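Local structure of putative glycosyltransferase (Mannosyltransferase) involved in glycosylating the PBCV-1 major capsid protein (Paramecium bursaria Chlorella virus 1, 2P6W) at residues I20-R23 and K24-E27; A54-F57 and R58-W61; C197-R201 and A202-E206. The protein probably transfers a sugar from a nucleotide-sugar donor during glycosylation of the viral major capsid protein, this piece being its manganese-binding N-terminal domain. All coordinates share one frame; numbering follows the deposited sequence.

Contact 1 (I20-R23 and K24-E27)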
loop_
_atom_site.group_PDB
_atom_site.type_symbol
_atom_site.label_atom_id
_atom_site.label_comp_id
_atom_site.label_asym_id
_atom_site.label_seq_id
_atom_site.Cartn_x
_atom_site.Cartn_y
_atom_site.Cartn_z
ATOM N N ILE A 20 -13.191 -9.685 -9.608
ATOM C CA ILE A 20 -12.435 -10.926 -9.467
ATOM C C ILE A 20 -10.963 -10.718 -9.123
ATOM O O ILE A 20 -10.457 -11.355 -8.199
ATOM C CB ILE A 20 -12.630 -11.847 -10.692
ATOM C CG1 ILE A 20 -14.092 -12.281 -10.778
ATOM C CG2 ILE A 20 -11.713 -13.080 -10.631
ATOM C CD1 ILE A 20 -14.665 -12.897 -9.475
ATOM N N TYR A 21 -10.279 -9.808 -9.817
ATOM C CA TYR A 21 -8.845 -9.654 -9.524
ATOM C C TYR A 21 -8.601 -9.306 -8.062
ATOM O O TYR A 21 -7.623 -9.767 -7.471
ATOM C CB TYR A 21 -8.166 -8.637 -10.430
ATOM C CG TYR A 21 -8.400 -7.192 -10.080
ATOM C CD1 TYR A 21 -7.658 -6.552 -9.061
ATOM C CD2 TYR A 21 -9.332 -6.439 -10.790
ATOM C CE1 TYR A 21 -7.874 -5.212 -8.732
ATOM C CE2 TYR A 21 -9.543 -5.098 -10.487
ATOM C CZ TYR A 21 -8.809 -4.486 -9.465
ATOM O OH TYR A 21 -9.031 -3.148 -9.195
ATOM N N ALA A 22 -9.502 -8.519 -7.475
ATOM C CA ALA A 22 -9.320 -8.085 -6.092
ATOM C C ALA A 22 -9.625 -9.212 -5.113
ATOM O O ALA A 22 -9.040 -9.269 -4.038
ATOM C CB ALA A 22 -10.176 -6.861 -5.806
ATOM N N ARG A 23 -10.534 -10.117 -5.484
ATOM C CA ARG A 23 -10.728 -11.331 -4.679
ATOM C C ARG A 23 -9.413 -12.098 -4.645
ATOM O O ARG A 23 -8.995 -12.579 -3.591
ATOM C CB ARG A 23 -11.857 -12.212 -5.243
ATOM C CG ARG A 23 -12.273 -13.339 -4.295
ATOM C CD ARG A 23 -13.521 -14.102 -4.769
ATOM N NE ARG A 23 -13.478 -14.534 -6.169
ATOM C CZ ARG A 23 -12.739 -15.542 -6.636
ATOM N NH1 ARG A 23 -11.945 -16.237 -5.824
ATOM N NH2 ARG A 23 -12.787 -15.851 -7.926
ATOM N N LYS A 24 -8.765 -12.202 -5.801
ATOM C CA LYS A 24 -7.553 -13.010 -5.920
ATOM C C LYS A 24 -6.371 -12.388 -5.190
ATOM O O LYS A 24 -5.636 -13.087 -4.484
ATOM C CB LYS A 24 -7.229 -13.281 -7.388
ATOM C CG LYS A 24 -8.246 -14.207 -8.042
ATOM C CD LYS A 24 -7.865 -14.471 -9.467
ATOM C CE LYS A 24 -8.665 -15.605 -10.065
ATOM N NZ LYS A 24 -8.017 -15.955 -11.342
ATOM N N THR A 25 -6.164 -11.083 -5.348
ATOM C CA THR A 25 -5.084 -10.435 -4.613
ATOM C C THR A 25 -5.325 -10.536 -3.104
ATOM O O THR A 25 -4.394 -10.823 -2.359
ATOM C CB THR A 25 -4.900 -8.968 -5.008
ATOM O OG1 THR A 25 -6.092 -8.252 -4.690
ATOM C CG2 THR A 25 -4.611 -8.845 -6.502
ATOM N N LYS A 26 -6.565 -10.307 -2.664
ATOM C CA LYS A 26 -6.900 -10.494 -1.251
ATOM C C LYS A 26 -6.470 -11.891 -0.761
ATOM O O LYS A 26 -5.824 -12.021 0.282
ATOM C CB LYS A 26 -8.398 -10.321 -1.027
ATOM C CG LYS A 26 -8.792 -10.501 0.434
ATOM C CD LYS A 26 -10.266 -10.808 0.579
ATOM C CE LYS A 26 -10.635 -11.018 2.045
ATOM N NZ LYS A 26 -12.099 -11.306 2.249
ATOM N N GLU A 27 -6.856 -12.925 -1.511
ATOM C CA GLU A 27 -6.499 -14.305 -1.150
ATOM C C GLU A 27 -5.004 -14.496 -0.975
ATOM O O GLU A 27 -4.556 -15.122 -0.006
ATOM C CB GLU A 27 -7.030 -15.287 -2.196
ATOM C CG GLU A 27 -8.532 -15.524 -2.028
ATOM C CD GLU A 27 -9.173 -16.221 -3.213
ATOM O OE1 GLU A 27 -8.439 -16.631 -4.145
ATOM O OE2 GLU A 27 -10.422 -16.346 -3.208
#
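The first turns of helix 20-36, the helix of the beta-alpha-beta unit that joins strand 8-13 to strand 39-43, carry an i to i+4 salt bridge between Arg23 and Glu27 on their outer face. Arg23 NH1 lies 3.0 Å from Glu27 OE2. The two side chains run side by side and point the same way. The oxygen sits at the edge of the guanidinium, close to its plane. It is met on its syn side, but 28° out of the carboxylate plane, and the two flat groups are turned 55° apart, which fits one bond rather than a flat two-bond pairing. Arg23 has CG anti to its own nitrogen (chi1 -169°) and a bend at chi3 that brings NH1 round to the carboxylate. Long, charged residues suit this exposed face.

One turn earlier, the methyl CG2 of Ile20 meets CE of Lys24 at 4.0 Å, the extended lysine lending its aliphatic part to a nonpolar neighbour. The main chain beneath is regular: Thr25 N donates to Tyr21 O at 2.9 Å, and Glu27 N to Arg23 O at 3.0 Å. Thr25 CG2 rests 3.3 Å from Tyr21 O, while its hydroxyl, 3.2 Å from Ala22 O, is hydrogen-bonded to Ser81 O. A small beta-branched residue can thus fill a buried place and tie the helix to the loop of the metal site.

Tyr21 and Ala22 face inward: the tyrosine packs on Asp82 and Met196, and the compact alanine lets His14 approach. Helix 201-210 lies against Ile20, Tyr21 and Lys24 through Asp205, Met208 and Glu209, whereas Lys26 reaches over Phe40 and Tyr42 of strand 39-43.

Contact 2 (A54-F57 and R58-W61)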
loop_
_atom_site.group_PDB
_atom_site.type_symbol
_atom_site.label_atom_id
_atom_site.label_comp_id
_atom_site.label_asym_id
_atom_site.label_seq_id
_atom_site.Cartn_x
_atom_site.Cartn_y
_atom_site.Cartn_z
ATOM N N ALA A 54 -11.690 10.926 -3.031
ATOM C CA ALA A 54 -12.058 10.362 -1.747
ATOM C C ALA A 54 -11.723 8.867 -1.699
ATOM O O ALA A 54 -11.296 8.341 -0.663
ATOM C CB ALA A 54 -13.542 10.621 -1.453
ATOM N N LEU A 55 -11.888 8.202 -2.839
ATOM C CA LEU A 55 -11.521 6.795 -2.964
ATOM C C LEU A 55 -10.042 6.574 -2.721
ATOM O O LEU A 55 -9.655 5.650 -2.003
ATOM C CB LEU A 55 -11.948 6.224 -4.334
ATOM C CG LEU A 55 -13.463 6.084 -4.549
ATOM C CD1 LEU A 55 -13.736 5.657 -5.985
ATOM C CD2 LEU A 55 -14.131 5.132 -3.546
ATOM N N HIS A 56 -9.210 7.434 -3.304
ATOM C CA HIS A 56 -7.770 7.294 -3.123
ATOM C C HIS A 56 -7.380 7.519 -1.653
ATOM O O HIS A 56 -6.549 6.785 -1.098
ATOM C CB HIS A 56 -7.018 8.257 -4.026
ATOM C CG HIS A 56 -5.554 7.983 -4.072
ATOM N ND1 HIS A 56 -4.680 8.446 -3.107
ATOM C CD2 HIS A 56 -4.814 7.246 -4.935
ATOM C CE1 HIS A 56 -3.457 8.037 -3.396
ATOM N NE2 HIS A 56 -3.509 7.301 -4.498
ATOM N N PHE A 57 -7.996 8.518 -1.022
ATOM C CA PHE A 57 -7.671 8.856 0.365
ATOM C C PHE A 57 -8.133 7.803 1.358
ATOM O O PHE A 57 -7.674 7.793 2.497
ATOM C CB PHE A 57 -8.292 10.188 0.759
ATOM C CG PHE A 57 -7.430 11.384 0.450
ATOM C CD1 PHE A 57 -6.477 11.816 1.382
ATOM C CD2 PHE A 57 -7.592 12.098 -0.741
ATOM C CE1 PHE A 57 -5.682 12.929 1.123
ATOM C CE2 PHE A 57 -6.791 13.225 -1.012
ATOM C CZ PHE A 57 -5.842 13.636 -0.059
ATOM N N ARG A 58 -9.049 6.932 0.932
ATOM C CA ARG A 58 -9.665 5.986 1.871
ATOM C C ARG A 58 -8.663 5.118 2.645
ATOM O O ARG A 58 -8.942 4.734 3.785
ATOM C CB ARG A 58 -10.731 5.113 1.198
ATOM C CG ARG A 58 -11.688 4.509 2.221
ATOM C CD ARG A 58 -12.935 3.940 1.594
ATOM N NE ARG A 58 -13.995 3.791 2.598
ATOM C CZ ARG A 58 -14.606 2.646 2.893
ATOM N NH1 ARG A 58 -14.301 1.535 2.249
ATOM N NH2 ARG A 58 -15.552 2.628 3.821
ATOM N N ARG A 59 -7.501 4.823 2.057
ATOM C CA ARG A 59 -6.453 4.066 2.760
ATOM C C ARG A 59 -6.078 4.685 4.126
ATOM O O ARG A 59 -5.747 3.967 5.073
ATOM C CB ARG A 59 -5.219 3.944 1.883
ATOM C CG ARG A 59 -4.562 5.255 1.580
ATOM C CD ARG A 59 -3.579 5.093 0.411
ATOM N NE ARG A 59 -4.337 4.988 -0.829
ATOM C CZ ARG A 59 -3.841 4.550 -1.979
ATOM N NH1 ARG A 59 -2.576 4.163 -2.050
ATOM N NH2 ARG A 59 -4.623 4.486 -3.055
ATOM N N SER A 60 -6.136 6.015 4.223
ATOM C CA SER A 60 -5.768 6.708 5.462
ATOM C C SER A 60 -6.896 6.685 6.499
ATOM O O SER A 60 -6.700 7.064 7.667
ATOM C CB SER A 60 -5.325 8.144 5.165
ATOM O OG SER A 60 -4.172 8.139 4.346
ATOM N N TRP A 61 -8.084 6.266 6.057
ATOM C CA TRP A 61 -9.190 5.974 6.961
ATOM C C TRP A 61 -9.139 4.500 7.383
ATOM O O TRP A 61 -9.316 4.178 8.569
ATOM C CB TRP A 61 -10.521 6.315 6.283
ATOM C CG TRP A 61 -11.748 6.060 7.121
ATOM C CD1 TRP A 61 -12.313 6.904 8.022
ATOM C CD2 TRP A 61 -12.561 4.882 7.098
ATOM N NE1 TRP A 61 -13.431 6.321 8.583
ATOM C CE2 TRP A 61 -13.594 5.074 8.040
ATOM C CE3 TRP A 61 -12.490 3.657 6.409
ATOM C CZ2 TRP A 61 -14.574 4.107 8.284
ATOM C CZ3 TRP A 61 -13.476 2.702 6.646
ATOM C CH2 TRP A 61 -14.497 2.933 7.587
HETATM O O HOH W 1 -7.650 4.012 -0.896
#
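Arg59 lays its guanidinium flat over one face of the His56 ring, with centres 3.9 Å apart and planes at 20°. NH2 lies towards the rim of the imidazole, 3.3 Å from His56 CD2, while CE1 of the ring sits over the middle of the guanidinium. The same arginine also grips the main chain: NE donates to His56 O at 2.9 Å, in the carbonyl plane. Its CG stands between the backbone nitrogen and carbonyl carbon (chi1 64°), and a bend at chi3 folds the chain back towards the preceding turn. Arginine, long, flat and rich in donors, suits both tasks.

Around this pair the chain passes from helix 52-57 to helix 59-69. Ser60 N donates to Phe57 O at 2.9 Å, and a water that donates to Leu55 O at 2.8 Å accepts a weak bond from Arg59 N. Phe57 is buried against Val138 and Trp139, a place that suits a large nonpolar ring.

Farther out, Arg59 NH1 forms a salt bridge with Asp80, a manganese ligand. Together these partners fix the guanidinium's rotation; its positive charge probably offsets part of the negative charge of the metal-binding carboxylates, and Arg59 itself binds UDP-glucose.

Contact 3 (C197-R201 and A202-E206). With FLC (citrate anion), chain C.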
loop_
_atom_site.group_PDB
_atom_site.type_symbol
_atom_site.label_atom_id
_atom_site.label_comp_id
_atom_site.label_asym_id
_atom_site.label_seq_id
_atom_site.Cartn_x
_atom_site.Cartn_y
_atom_site.Cartn_z
ATOM N N CYS A 197 -0.319 -1.511 -11.600
ATOM C CA CYS A 197 -0.659 -0.098 -11.557
ATOM C C CYS A 197 -1.145 0.421 -12.908
ATOM O O CYS A 197 -0.557 0.103 -13.943
ATOM C CB CYS A 197 0.578 0.670 -11.112
ATOM S SG CYS A 197 0.317 2.399 -10.754
ATOM N N GLY A 198 -2.244 1.181 -12.893
ATOM C CA GLY A 198 -2.693 1.929 -14.075
ATOM C C GLY A 198 -3.469 1.141 -15.108
ATOM O O GLY A 198 -3.850 1.689 -16.155
ATOM N N THR A 199 -3.745 -0.121 -14.813
ATOM C CA THR A 199 -4.426 -0.989 -15.777
ATOM C C THR A 199 -5.905 -1.138 -15.423
ATOM O O THR A 199 -6.326 -0.781 -14.320
ATOM C CB THR A 199 -3.747 -2.367 -15.836
ATOM O OG1 THR A 199 -3.690 -2.913 -14.517
ATOM C CG2 THR A 199 -2.308 -2.221 -16.355
ATOM N N SER A 200 -6.681 -1.685 -16.358
ATOM C CA SER A 200 -8.134 -1.817 -16.203
ATOM C C SER A 200 -8.498 -3.072 -15.409
ATOM O O SER A 200 -7.676 -3.979 -15.223
ATOM C CB SER A 200 -8.791 -1.922 -17.578
ATOM O OG SER A 200 -8.582 -3.219 -18.115
ATOM N N ARG A 201 -9.758 -3.147 -14.992
ATOM C CA ARG A 201 -10.217 -4.297 -14.221
ATOM C C ARG A 201 -10.074 -5.585 -15.024
ATOM O O ARG A 201 -9.582 -6.597 -14.509
ATOM C CB ARG A 201 -11.679 -4.117 -13.813
ATOM C CG ARG A 201 -11.910 -2.949 -12.855
ATOM C CD ARG A 201 -13.404 -2.748 -12.686
ATOM N NE ARG A 201 -13.728 -1.382 -12.305
ATOM C CZ ARG A 201 -14.925 -0.828 -12.490
ATOM N NH1 ARG A 201 -15.904 -1.525 -13.055
ATOM N NH2 ARG A 201 -15.132 0.422 -12.116
ATOM N N ALA A 202 -10.501 -5.550 -16.287
ATOM C CA ALA A 202 -10.465 -6.754 -17.119
ATOM C C ALA A 202 -9.022 -7.189 -17.367
ATOM O O ALA A 202 -8.722 -8.384 -17.413
ATOM C CB ALA A 202 -11.196 -6.518 -18.451
ATOM N N GLU A 203 -8.129 -6.212 -17.523
ATOM C CA GLU A 203 -6.699 -6.468 -17.736
ATOM C C GLU A 203 -6.099 -7.107 -16.493
ATOM O O GLU A 203 -5.318 -8.058 -16.563
ATOM C CB GLU A 203 -5.986 -5.159 -18.094
ATOM C CG GLU A 203 -6.329 -4.699 -19.528
ATOM C CD GLU A 203 -6.137 -3.214 -19.773
ATOM O OE1 GLU A 203 -5.418 -2.541 -18.982
ATOM O OE2 GLU A 203 -6.705 -2.725 -20.784
ATOM N N ARG A 204 -6.483 -6.579 -15.335
ATOM C CA ARG A 204 -6.093 -7.166 -14.053
ATOM C C ARG A 204 -6.639 -8.579 -13.799
ATOM O O ARG A 204 -5.923 -9.431 -13.251
ATOM C CB ARG A 204 -6.524 -6.218 -12.934
ATOM C CG ARG A 204 -5.706 -4.940 -12.938
ATOM C CD ARG A 204 -6.261 -3.891 -11.995
ATOM N NE ARG A 204 -5.364 -2.744 -11.859
ATOM C CZ ARG A 204 -5.703 -1.594 -11.273
ATOM N NH1 ARG A 204 -6.916 -1.433 -10.744
ATOM N NH2 ARG A 204 -4.819 -0.609 -11.191
ATOM N N ASP A 205 -7.905 -8.819 -14.156
ATOM C CA ASP A 205 -8.483 -10.160 -14.068
ATOM C C ASP A 205 -7.626 -11.110 -14.896
ATOM O O ASP A 205 -7.278 -12.196 -14.446
ATOM C CB ASP A 205 -9.905 -10.197 -14.632
ATOM C CG ASP A 205 -10.940 -9.533 -13.733
ATOM O OD1 ASP A 205 -10.614 -9.077 -12.616
ATOM O OD2 ASP A 205 -12.124 -9.475 -14.172
ATOM N N GLU A 206 -7.297 -10.686 -16.117
ATOM C CA GLU A 206 -6.533 -11.528 -17.030
ATOM C C GLU A 206 -5.121 -11.793 -16.491
ATOM O O GLU A 206 -4.622 -12.920 -16.576
ATOM C CB GLU A 206 -6.499 -10.895 -18.429
ATOM C CG GLU A 206 -5.916 -11.812 -19.508
ATOM C CD GLU A 206 -6.452 -11.515 -20.901
ATOM O OE1 GLU A 206 -6.628 -10.323 -21.247
ATOM O OE2 GLU A 206 -6.681 -12.488 -21.659
HETATM C CAC FLC C . -2.183 3.939 -8.050
HETATM C CA FLC C . -3.703 4.043 -8.292
HETATM C CB FLC C . -4.188 2.657 -8.640
HETATM C CBC FLC C . -3.785 2.071 -9.952
HETATM C CG FLC C . -5.615 3.176 -9.059
HETATM C CGC FLC C . -6.694 2.102 -9.347
HETATM O OA1 FLC C . -1.507 4.977 -8.169
HETATM O OA2 FLC C . -1.720 2.810 -7.748
HETATM O OB1 FLC C . -3.075 1.064 -9.797
HETATM O OB2 FLC C . -4.097 2.613 -11.039
HETATM O OG1 FLC C . -6.308 0.927 -9.457
HETATM O OG2 FLC C . -7.895 2.476 -9.444
HETATM O OHB FLC C . -4.650 1.859 -7.535
#
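Arg204 lies across Thr199, while its neighbour Glu203 turns back over Ser200. The arginine is extended from CG to NE, and the carbonyl oxygen of Thr199 sits 3.2 Å above the middle of its guanidinium face. At its edge the guanidinium holds a citrate ion: NH1 and NH2 each donate to citrate OG1 at 2.8 Å, a forked grip. NH2 also bonds Met196 O, which helps fix the flat group's rotation. Gly198 N reaches the same citrate, 3.0 Å from OB2; its positive phi (81°) is easily adopted by glycine.

On the glutamate side, Ser200 N donates to Glu203 OE1 at 3.0 Å, almost straight at 175° but from above the carboxylate plane, and Glu203 N donates to Ser200 OG at 3.1 Å. Serine suits the N-cap because its short hydroxyl, held between the backbone nitrogen and carbonyl carbon (chi1 76°), can reach that amide.

These reciprocal bonds make a capping box. Beside it, Cys197, Gly198 and Arg204 belong to the UDP site; the citrate, probably from the crystallisation liquor, probably marks where the donor's anionic part binds, near the manganese-binding residues, consistent with a GT-A glycosyltransferase.

Contacts 1 and 3 adjoin, their centres 12 Å apart: Tyr21 N lies 2.9 Å from Asp205 OD1, joining the start of helix 20-36 to helix 201-210, and Tyr21 OH makes a weak bond to Arg204 NH1. Contact 2 stands apart, its centre 19 Å from that of contact 1 and 20 Å from that of contact 3, with no direct touch to either. Contacts 2 and 3 flank the manganese site, formed by His195 with Asp80 and Asp82, whose DxD pattern fits their role as ligands here. The ion lies about 6 Å from the Arg59 side chain and about 5 Å from that of Arg204. Two arginines from separate contacts thus serve the same nucleotide-sugar site.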